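PDB 3IV7: alcohol dehydrogenase IV from Corynebacterium glutamicum, which probably reduces maleylacetate with a nicotinamide cofactor and belongs to the iron-containing alcohol dehydrogenase family. Local coordinates for residues A[29-32]-A[33-36]; A[80-83]-A[84-88]; A[105-108]-A[109-113]. All blocks are in the same frame, centred on the assembly; numbering follows the deposited sequence.

Contact 1. Residues A[29-32]-A[33-36]; sequences KQEV and ERRG
A salt-bridge network of E31, R34 and R35 marks the last turn of helix 24-35, which G36 ends as the C-prime residue of a Schellman motif. E31 starts with CG anti to the backbone N and then bends at chi2 (68°), a bend that brings its carboxylate alongside the two arginines. R34 runs beside it, pointing the same way, and meets it side-on with NE and NH2. E31 OE1 lies in the R34 guanidinium plane, 3.2 Å from R34 NE, while R34 NH2 also reaches E31 OE2 at 2.8 Å on the syn side, tilted out of the carboxylate plane. R35 comes across from the next position and brings NE (2.8 Å) and NH2 (2.9 Å) to that same E31 OE2, the NE from above the carboxylate plane. The carboxylate is turned 59° from the R35 guanidinium. T151 binds both E31 OE2 and R35 NH2, and R35 NH1 has a second anion in E150.

On another side of the helix, K29 NZ forms a salt bridge with E33 OE1 at 3.1 Å, and a water spans from the same NZ to E33 OE2. At the end of the helix G36, with positive phi, gives its N to E33 O at 3.0 Å, and S37 N turns back to V32 O. With several N-H groups converging on it, the buried E31 carboxylate is held in position and probably kept ionised, whereas the lysine pair is a single, longer bridge joined by a water, and is probably less rigid.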
ATOM      1  N   LYS A  29     -14.630 -18.240   8.374  1.00 28.65           N
ATOM      2  CA  LYS A  29     -15.934 -18.109   9.015  1.00 30.69           C
ATOM      3  C   LYS A  29     -16.309 -16.619   9.143  1.00 30.23           C
ATOM      4  O   LYS A  29     -17.363 -16.201   8.714  1.00 31.74           O
ATOM      5  CB  LYS A  29     -15.937 -18.785  10.412  1.00 29.15           C
ATOM      6  CG  LYS A  29     -17.229 -18.504  11.259  1.00 30.44           C
ATOM      7  CD  LYS A  29     -17.382 -19.498  12.422  1.00 28.84           C
ATOM      8  CE  LYS A  29     -18.767 -19.398  13.104  1.00 38.84           C
ATOM      9  NZ  LYS A  29     -18.944 -18.104  13.856  1.00 49.07           N
ATOM     10  N   GLN A  30     -15.403 -15.846   9.721  1.00 33.54           N
ATOM     11  CA  GLN A  30     -15.593 -14.415   9.924  1.00 33.52           C
ATOM     12  C   GLN A  30     -15.915 -13.724   8.612  1.00 32.91           C
ATOM     13  O   GLN A  30     -16.856 -12.920   8.523  1.00 30.05           O
ATOM     14  CB  GLN A  30     -14.319 -13.850  10.547  1.00 36.48           C
ATOM     15  CG  GLN A  30     -14.374 -12.434  11.008  1.00 47.27           C
ATOM     16  CD  GLN A  30     -13.027 -11.962  11.549  1.00 58.57           C
ATOM     17  OE1 GLN A  30     -12.260 -12.753  12.099  1.00 58.06           O
ATOM     18  NE2 GLN A  30     -12.726 -10.667  11.369  1.00 61.64           N
ATOM     19  N   GLU A  31     -15.182 -14.084   7.564  1.00 30.22           N
ATOM     20  CA  GLU A  31     -15.354 -13.454   6.255  1.00 30.91           C
ATOM     21  C   GLU A  31     -16.710 -13.801   5.611  1.00 30.12           C
ATOM     22  O   GLU A  31     -17.395 -12.922   5.074  1.00 32.05           O
ATOM     23  CB  GLU A  31     -14.163 -13.844   5.346  1.00 32.08           C
ATOM     24  CG  GLU A  31     -14.150 -13.265   4.042  1.00 37.38           C
ATOM     25  CD  GLU A  31     -13.923 -11.763   4.038  1.00 37.69           C
ATOM     26  OE1 GLU A  31     -13.621 -11.173   5.073  1.00 37.66           O
ATOM     27  OE2 GLU A  31     -14.089 -11.184   2.983  1.00 33.79           O
ATOM     28  N   VAL A  32     -17.118 -15.062   5.707  1.00 28.87           N
ATOM     29  CA  VAL A  32     -18.389 -15.488   5.160  1.00 27.88           C
ATOM     30  C   VAL A  32     -19.581 -14.862   5.916  1.00 28.74           C
ATOM     31  O   VAL A  32     -20.628 -14.495   5.311  1.00 26.45           O
ATOM     32  CB  VAL A  32     -18.522 -17.010   5.226  1.00 28.72           C
ATOM     33  CG1 VAL A  32     -19.942 -17.433   4.901  1.00 28.84           C
ATOM     34  CG2 VAL A  32     -17.516 -17.673   4.285  1.00 27.43           C
ATOM     35  N   GLU A  33     -19.440 -14.770   7.225  1.00 26.60           N
ATOM     36  CA  GLU A  33     -20.486 -14.206   8.051  1.00 28.13           C
ATOM     37  C   GLU A  33     -20.612 -12.700   7.831  1.00 27.13           C
ATOM     38  O   GLU A  33     -21.707 -12.201   7.703  1.00 26.85           O
ATOM     39  CB  GLU A  33     -20.267 -14.558   9.520  1.00 26.95           C
ATOM     40  CG  GLU A  33     -20.534 -16.034   9.782  1.00 27.46           C
ATOM     41  CD  GLU A  33     -20.637 -16.387  11.217  1.00 24.75           C
ATOM     42  OE1 GLU A  33     -19.937 -15.779  12.044  1.00 31.58           O
ATOM     43  OE2 GLU A  33     -21.416 -17.308  11.523  1.00 31.29           O
ATOM     44  N   ARG A  34     -19.473 -12.007   7.712  1.00 28.58           N
ATOM     45  CA  ARG A  34     -19.459 -10.574   7.440  1.00 28.85           C
ATOM     46  C   ARG A  34     -20.162 -10.277   6.081  1.00 31.65           C
ATOM     47  O   ARG A  34     -20.895  -9.302   5.949  1.00 26.46           O
ATOM     48  CB  ARG A  34     -18.019 -10.083   7.438  1.00 32.34           C
ATOM     49  CG  ARG A  34     -17.826  -8.634   7.012  1.00 37.23           C
ATOM     50  CD  ARG A  34     -16.350  -8.258   7.034  1.00 47.28           C
ATOM     51  NE  ARG A  34     -15.610  -8.725   5.854  1.00 54.00           N
ATOM     52  CZ  ARG A  34     -15.476  -8.039   4.707  1.00 54.49           C
ATOM     53  NH1 ARG A  34     -16.062  -6.853   4.552  1.00 49.75           N
ATOM     54  NH2 ARG A  34     -14.757  -8.552   3.696  1.00 39.41           N
ATOM     55  N   ARG A  35     -19.998 -11.175   5.115  1.00 32.90           N
ATOM     56  CA  ARG A  35     -20.639 -11.023   3.801  1.00 31.89           C
ATOM     57  C   ARG A  35     -22.080 -11.469   3.794  1.00 30.91           C
ATOM     58  O   ARG A  35     -22.847 -11.093   2.906  1.00 30.67           O
ATOM     59  CB  ARG A  35     -19.868 -11.826   2.737  1.00 31.73           C
ATOM     60  CG  ARG A  35     -18.495 -11.316   2.486  1.00 29.94           C
ATOM     61  CD  ARG A  35     -17.628 -12.289   1.614  1.00 29.27           C
ATOM     62  NE  ARG A  35     -16.331 -11.682   1.387  1.00 33.18           N
ATOM     63  CZ  ARG A  35     -16.100 -10.755   0.469  1.00 29.57           C
ATOM     64  NH1 ARG A  35     -17.064 -10.381  -0.383  1.00 40.51           N
ATOM     65  NH2 ARG A  35     -14.900 -10.212   0.379  1.00 34.27           N
ATOM     66  N   GLY A  36     -22.459 -12.296   4.766  1.00 30.07           N
ATOM     67  CA  GLY A  36     -23.788 -12.899   4.774  1.00 24.22           C
ATOM     68  C   GLY A  36     -23.976 -13.954   3.685  1.00 25.80           C
ATOM     69  O   GLY A  36     -25.117 -14.363   3.393  1.00 21.67           O
TER
HETATM   70  O   HOH W   1     -21.993 -17.694  13.971  1.00 28.90           O

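Contact 2. Residues A[80-83]-A[84-88]; sequences ARAV and ATDNE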
ATOM      1  N   ALA A  80     -16.512 -24.323 -14.973  1.00 24.61           N
ATOM      2  CA  ALA A  80     -16.533 -23.727 -13.611  1.00 24.05           C
ATOM      3  C   ALA A  80     -17.554 -22.592 -13.512  1.00 25.23           C
ATOM      4  O   ALA A  80     -18.264 -22.475 -12.512  1.00 25.83           O
ATOM      5  CB  ALA A  80     -15.162 -23.240 -13.214  1.00 18.90           C
ATOM      6  N   ARG A  81     -17.667 -21.785 -14.569  1.00 24.99           N
ATOM      7  CA  ARG A  81     -18.594 -20.648 -14.553  1.00 23.13           C
ATOM      8  C   ARG A  81     -20.015 -21.153 -14.512  1.00 24.52           C
ATOM      9  O   ARG A  81     -20.845 -20.583 -13.832  1.00 23.21           O
ATOM     10  CB  ARG A  81     -18.399 -19.747 -15.787  1.00 23.71           C
ATOM     11  CG  ARG A  81     -17.134 -18.904 -15.744  1.00 19.70           C
ATOM     12  CD  ARG A  81     -16.671 -18.500 -17.131  1.00 24.78           C
ATOM     13  NE  ARG A  81     -15.434 -17.667 -17.108  1.00 22.04           N
ATOM     14  CZ  ARG A  81     -14.703 -17.373 -18.192  1.00 19.44           C
ATOM     15  NH1 ARG A  81     -15.023 -17.873 -19.374  1.00 20.12           N
ATOM     16  NH2 ARG A  81     -13.622 -16.613 -18.085  1.00 19.47           N
ATOM     17  N   ALA A  82     -20.289 -22.217 -15.260  1.00 24.08           N
ATOM     18  CA  ALA A  82     -21.621 -22.815 -15.300  1.00 26.78           C
ATOM     19  C   ALA A  82     -22.031 -23.375 -13.920  1.00 27.62           C
ATOM     20  O   ALA A  82     -23.156 -23.167 -13.471  1.00 29.98           O
ATOM     21  CB  ALA A  82     -21.671 -23.910 -16.364  1.00 27.16           C
ATOM     22  N   VAL A  83     -21.126 -24.107 -13.281  1.00 27.02           N
ATOM     23  CA  VAL A  83     -21.365 -24.608 -11.909  1.00 28.75           C
ATOM     24  C   VAL A  83     -21.726 -23.440 -10.965  1.00 29.48           C
ATOM     25  O   VAL A  83     -22.756 -23.488 -10.245  1.00 28.43           O
ATOM     26  CB  VAL A  83     -20.126 -25.377 -11.369  1.00 29.28           C
ATOM     27  CG1 VAL A  83     -20.262 -25.669  -9.881  1.00 27.37           C
ATOM     28  CG2 VAL A  83     -19.928 -26.682 -12.158  1.00 30.98           C
ATOM     29  N   ALA A  84     -20.923 -22.371 -11.018  1.00 27.60           N
ATOM     30  CA  ALA A  84     -21.182 -21.170 -10.230  1.00 28.29           C
ATOM     31  C   ALA A  84     -22.589 -20.612 -10.471  1.00 28.83           C
ATOM     32  O   ALA A  84     -23.369 -20.409  -9.526  1.00 27.42           O
ATOM     33  CB  ALA A  84     -20.112 -20.071 -10.546  1.00 28.68           C
ATOM     34  N   THR A  85     -22.909 -20.363 -11.729  1.00 28.94           N
ATOM     35  CA  THR A  85     -24.172 -19.764 -12.076  1.00 28.18           C
ATOM     36  C   THR A  85     -25.370 -20.723 -11.829  1.00 28.41           C
ATOM     37  O   THR A  85     -26.382 -20.312 -11.276  1.00 26.83           O
ATOM     38  CB  THR A  85     -24.174 -19.278 -13.543  1.00 29.40           C
ATOM     39  OG1 THR A  85     -23.931 -20.380 -14.402  1.00 36.33           O
ATOM     40  CG2 THR A  85     -23.108 -18.244 -13.770  1.00 17.10           C
ATOM     41  N   ASP A  86     -25.239 -21.983 -12.230  1.00 29.02           N
ATOM     42  CA  ASP A  86     -26.321 -22.966 -12.043  1.00 30.53           C
ATOM     43  C   ASP A  86     -26.696 -23.162 -10.576  1.00 29.59           C
ATOM     44  O   ASP A  86     -27.847 -23.446 -10.259  1.00 28.46           O
ATOM     45  CB  ASP A  86     -25.930 -24.331 -12.620  1.00 32.61           C
ATOM     46  CG  ASP A  86     -25.892 -24.347 -14.143  1.00 34.24           C
ATOM     47  OD1 ASP A  86     -26.320 -23.357 -14.773  1.00 30.79           O
ATOM     48  OD2 ASP A  86     -25.422 -25.358 -14.706  1.00 27.07           O
ATOM     49  N   ASN A  87     -25.719 -23.033  -9.692  1.00 28.20           N
ATOM     50  CA  ASN A  87     -25.926 -23.295  -8.285  1.00 27.60           C
ATOM     51  C   ASN A  87     -26.148 -22.026  -7.490  1.00 29.65           C
ATOM     52  O   ASN A  87     -26.195 -22.051  -6.254  1.00 31.07           O
ATOM     53  CB  ASN A  87     -24.740 -24.079  -7.736  1.00 25.87           C
ATOM     54  CG  ASN A  87     -24.725 -25.512  -8.220  1.00 26.37           C
ATOM     55  OD1 ASN A  87     -25.493 -26.339  -7.741  1.00 28.84           O
ATOM     56  ND2 ASN A  87     -23.826 -25.824  -9.144  1.00 29.41           N
ATOM     57  N   GLU A  88     -26.256 -20.910  -8.197  1.00 29.65           N
ATOM     58  CA  GLU A  88     -26.508 -19.631  -7.568  1.00 29.36           C
ATOM     59  C   GLU A  88     -25.495 -19.328  -6.475  1.00 27.89           C
ATOM     60  O   GLU A  88     -25.812 -18.763  -5.427  1.00 29.47           O
ATOM     61  CB  GLU A  88     -27.931 -19.590  -7.048  1.00 29.83           C
ATOM     62  CG  GLU A  88     -28.926 -19.745  -8.165  1.00 30.73           C
ATOM     63  CD  GLU A  88     -30.342 -19.896  -7.666  1.00 31.36           C
ATOM     64  OE1 GLU A  88     -30.609 -20.854  -6.920  1.00 38.01           O
ATOM     65  OE2 GLU A  88     -31.184 -19.079  -8.056  1.00 36.80           O
TER
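N87 reaches back one turn to V83 at the C-terminal end of helix 74-86, and its side-chain amide donates to the same carbonyl that its backbone N binds. N87 CB lies 3.3 Å from V83 O. The chi1 of -72° sets CG beside the backbone N and keeps N87 CG close, 3.5 Å from V83 O. At the tip, N87 ND2 donates to V83 O over 2.8 Å, with that oxygen near the amide plane. N87 ND2 also lies 3.6 Å from V83 CG1, beside the bond it makes to V83 O; the two side chains lie alongside each other. N87 N approaches V83 O from the opposite face of the carbonyl plane, at 3.0 Å.

Further back along the turn, T85 OG1 stands between two carbonyls, R81 O and A82 O, its single proton able to serve either. D86 N binds A82 O at 2.7 Å. E88, with positive phi, is the C-prime residue of a Schellman motif and returns its N to T85 O at 3.1 Å. V83 packs on M41 and I63 of the parallel sheet, A84 on I107 of helix 98-111, and R81, salt-bridged to E78, gives NE to A106 O.

V83 O keeps its helical partner, N87 N, and gains N87 ND2 as a second donor, so one asparagine grips it from two faces. The D86 carboxylate oxygens face A82 O at 3.4 Å, acceptor to acceptor, an approach that is probably unfavourable so close to the negative end of the helix.

Contact 3. Residues A[105-108]-A[109-113]; sequences KAIA and MTTAL
A108, M109 and I107 carry this contact, in which the last turns of helix 98-111 run out toward strand 115-119. The methyl of A108 sits under the chain as it leaves the helix: CB lies 3.5 Å from L113 O, and the carbonyl of A108 takes the N of A112, which has positive phi, at 2.9 Å. The turn beyond the helix is thereby folded back over this small side chain.

M109, a selenomethionine in this crystal, lies back along the preceding turn. Its chi1 of -68° places CG beside the backbone N, 3.3 Å from K105 O, and a bend at chi3 leaves SE over A106, 3.8 Å from A106 CA. The chain thus runs alongside the backbone it has just come from, while its N bonds to K105 O.

I107 offers both an acceptor and a hydrophobic branch. T111 OG1 donates to I107 O at 2.7 Å from above the carbonyl plane, and T111 N reaches the same oxygen at 3.1 Å, close to the carbonyl direction. With chi1 near 63°, the hydroxyl is also placed to accept L113 N at 3.2 Å, which makes an ST turn; T111 OG1 thus links I107 O in the helix to L113 N beyond it. I107 CG2 touches T111 CG2 at 4.0 Å and makes a looser apolar contact with L113 CD1.

Around this end of the helix, I107 packs against A80 and A84 of helix 74-86 and against M41 and I43 of strand 40-43. M109 lies on W131 and L133 of strand 130-135, and K105 NZ binds S125, T128 and V130 O. Helix 98-111 is the helix of the beta-alpha-beta unit formed with strands 91-96 and 115-119.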
ATOM      1  N   LYS A 105     -10.446 -16.727 -10.574  1.00 24.96           N
ATOM      2  CA  LYS A 105     -10.404 -15.484 -11.317  1.00 23.91           C
ATOM      3  C   LYS A 105     -11.191 -15.623 -12.621  1.00 22.23           C
ATOM      4  O   LYS A 105     -11.939 -14.733 -12.997  1.00 22.54           O
ATOM      5  CB  LYS A 105      -8.952 -15.089 -11.618  1.00 25.16           C
ATOM      6  CG  LYS A 105      -8.159 -14.529 -10.412  1.00 26.00           C
ATOM      7  CD  LYS A 105      -6.733 -14.183 -10.851  1.00 27.86           C
ATOM      8  CE  LYS A 105      -6.058 -13.226  -9.875  1.00 30.77           C
ATOM      9  NZ  LYS A 105      -4.673 -12.929 -10.275  1.00 26.13           N
ATOM     10  N   ALA A 106     -10.980 -16.721 -13.336  1.00 22.21           N
ATOM     11  CA  ALA A 106     -11.683 -16.928 -14.590  1.00 21.46           C
ATOM     12  C   ALA A 106     -13.210 -16.872 -14.370  1.00 21.36           C
ATOM     13  O   ALA A 106     -13.940 -16.276 -15.179  1.00 24.48           O
ATOM     14  CB  ALA A 106     -11.260 -18.222 -15.255  1.00 15.88           C
ATOM     15  N   ILE A 107     -13.677 -17.424 -13.256  1.00 24.00           N
ATOM     16  CA  ILE A 107     -15.116 -17.395 -12.926  1.00 22.60           C
ATOM     17  C   ILE A 107     -15.587 -15.976 -12.654  1.00 23.12           C
ATOM     18  O   ILE A 107     -16.639 -15.569 -13.125  1.00 21.54           O
ATOM     19  CB  ILE A 107     -15.465 -18.267 -11.701  1.00 24.42           C
ATOM     20  CG1 ILE A 107     -15.118 -19.733 -11.960  1.00 26.53           C
ATOM     21  CG2 ILE A 107     -17.000 -18.166 -11.406  1.00 20.02           C
ATOM     22  CD1 ILE A 107     -15.184 -20.638 -10.685  1.00 27.86           C
ATOM     23  N   ALA A 108     -14.803 -15.222 -11.877  1.00 24.59           N
ATOM     24  CA  ALA A 108     -15.150 -13.830 -11.566  1.00 24.33           C
ATOM     25  C   ALA A 108     -15.206 -12.933 -12.819  1.00 25.07           C
ATOM     26  O   ALA A 108     -15.948 -11.957 -12.856  1.00 24.51           O
ATOM     27  CB  ALA A 108     -14.170 -13.271 -10.566  1.00 20.07           C
HETATM   28  N   MSE A 109     -14.425 -13.263 -13.839  1.00 23.61           N
HETATM   29  CA  MSE A 109     -14.409 -12.458 -15.076  1.00 23.65           C
HETATM   30  C   MSE A 109     -15.780 -12.289 -15.662  1.00 25.32           C
HETATM   31  O   MSE A 109     -16.108 -11.218 -16.179  1.00 25.51           O
HETATM   32  CB  MSE A 109     -13.518 -13.095 -16.132  1.00 24.23           C
HETATM   33  CG  MSE A 109     -12.054 -13.077 -15.811  1.00 23.52           C
HETATM   34 SE   MSE A 109     -11.033 -14.146 -17.122  0.75 24.86          SE
HETATM   35  CE  MSE A 109     -11.271 -13.027 -18.654  1.00 22.95           C
ATOM     36  N   THR A 110     -16.567 -13.364 -15.655  1.00 22.65           N
ATOM     37  CA  THR A 110     -17.888 -13.340 -16.266  1.00 22.30           C
ATOM     38  C   THR A 110     -19.057 -13.179 -15.283  1.00 23.25           C
ATOM     39  O   THR A 110     -20.098 -12.711 -15.671  1.00 25.53           O
ATOM     40  CB  THR A 110     -18.124 -14.576 -17.091  1.00 18.34           C
ATOM     41  OG1 THR A 110     -18.030 -15.737 -16.254  1.00 21.56           O
ATOM     42  CG2 THR A 110     -17.068 -14.675 -18.204  1.00 23.97           C
ATOM     43  N   THR A 111     -18.879 -13.606 -14.037  1.00 25.55           N
ATOM     44  CA  THR A 111     -19.958 -13.587 -13.037  1.00 25.81           C
ATOM     45  C   THR A 111     -19.876 -12.400 -12.079  1.00 27.02           C
ATOM     46  O   THR A 111     -20.842 -12.090 -11.399  1.00 24.35           O
ATOM     47  CB  THR A 111     -19.899 -14.854 -12.157  1.00 27.39           C
ATOM     48  OG1 THR A 111     -18.674 -14.863 -11.426  1.00 21.31           O
ATOM     49  CG2 THR A 111     -20.002 -16.126 -13.010  1.00 24.74           C
ATOM     50  N   ALA A 112     -18.706 -11.765 -11.996  1.00 25.72           N
ATOM     51  CA  ALA A 112     -18.492 -10.685 -11.050  1.00 25.43           C
ATOM     52  C   ALA A 112     -18.557 -11.164  -9.584  1.00 27.24           C
ATOM     53  O   ALA A 112     -18.616 -10.350  -8.691  1.00 27.75           O
ATOM     54  CB  ALA A 112     -19.548  -9.495 -11.292  1.00 25.35           C
ATOM     55  N   LEU A 113     -18.466 -12.475  -9.346  1.00 25.80           N
ATOM     56  CA  LEU A 113     -18.519 -12.998  -7.988  1.00 22.96           C
ATOM     57  C   LEU A 113     -17.263 -12.630  -7.222  1.00 23.22           C
ATOM     58  O   LEU A 113     -16.169 -12.634  -7.780  1.00 25.99           O
ATOM     59  CB  LEU A 113     -18.682 -14.518  -7.981  1.00 20.55           C
ATOM     60  CG  LEU A 113     -20.078 -15.045  -8.339  1.00 23.79           C
ATOM     61  CD1 LEU A 113     -19.988 -16.546  -8.570  1.00 20.19           C
ATOM     62  CD2 LEU A 113     -21.146 -14.681  -7.208  1.00 25.66           C
TER

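In the fold
All three contacts end helices that flank the parallel sheet, lie on the same side of the chain's centre and are partly buried. Contact 3 has the most buried residues (four), its centre about 20 Å from the chain's centre against about 27 Å for the others. Contacts 2 and 3 lie on neighbouring helices that touch: R81 NE probably donates to A106 O over 2.8 Å, and A80 CB rests on I107 CD1. Contact 1 touches neither, its nearest atoms about 10 Å from contact 2 and about 7 Å from contact 3. Its chemistry is ionic, whereas the other two rely on neutral amide or hydroxyl groups binding carbonyls, with more apolar packing in contact 3.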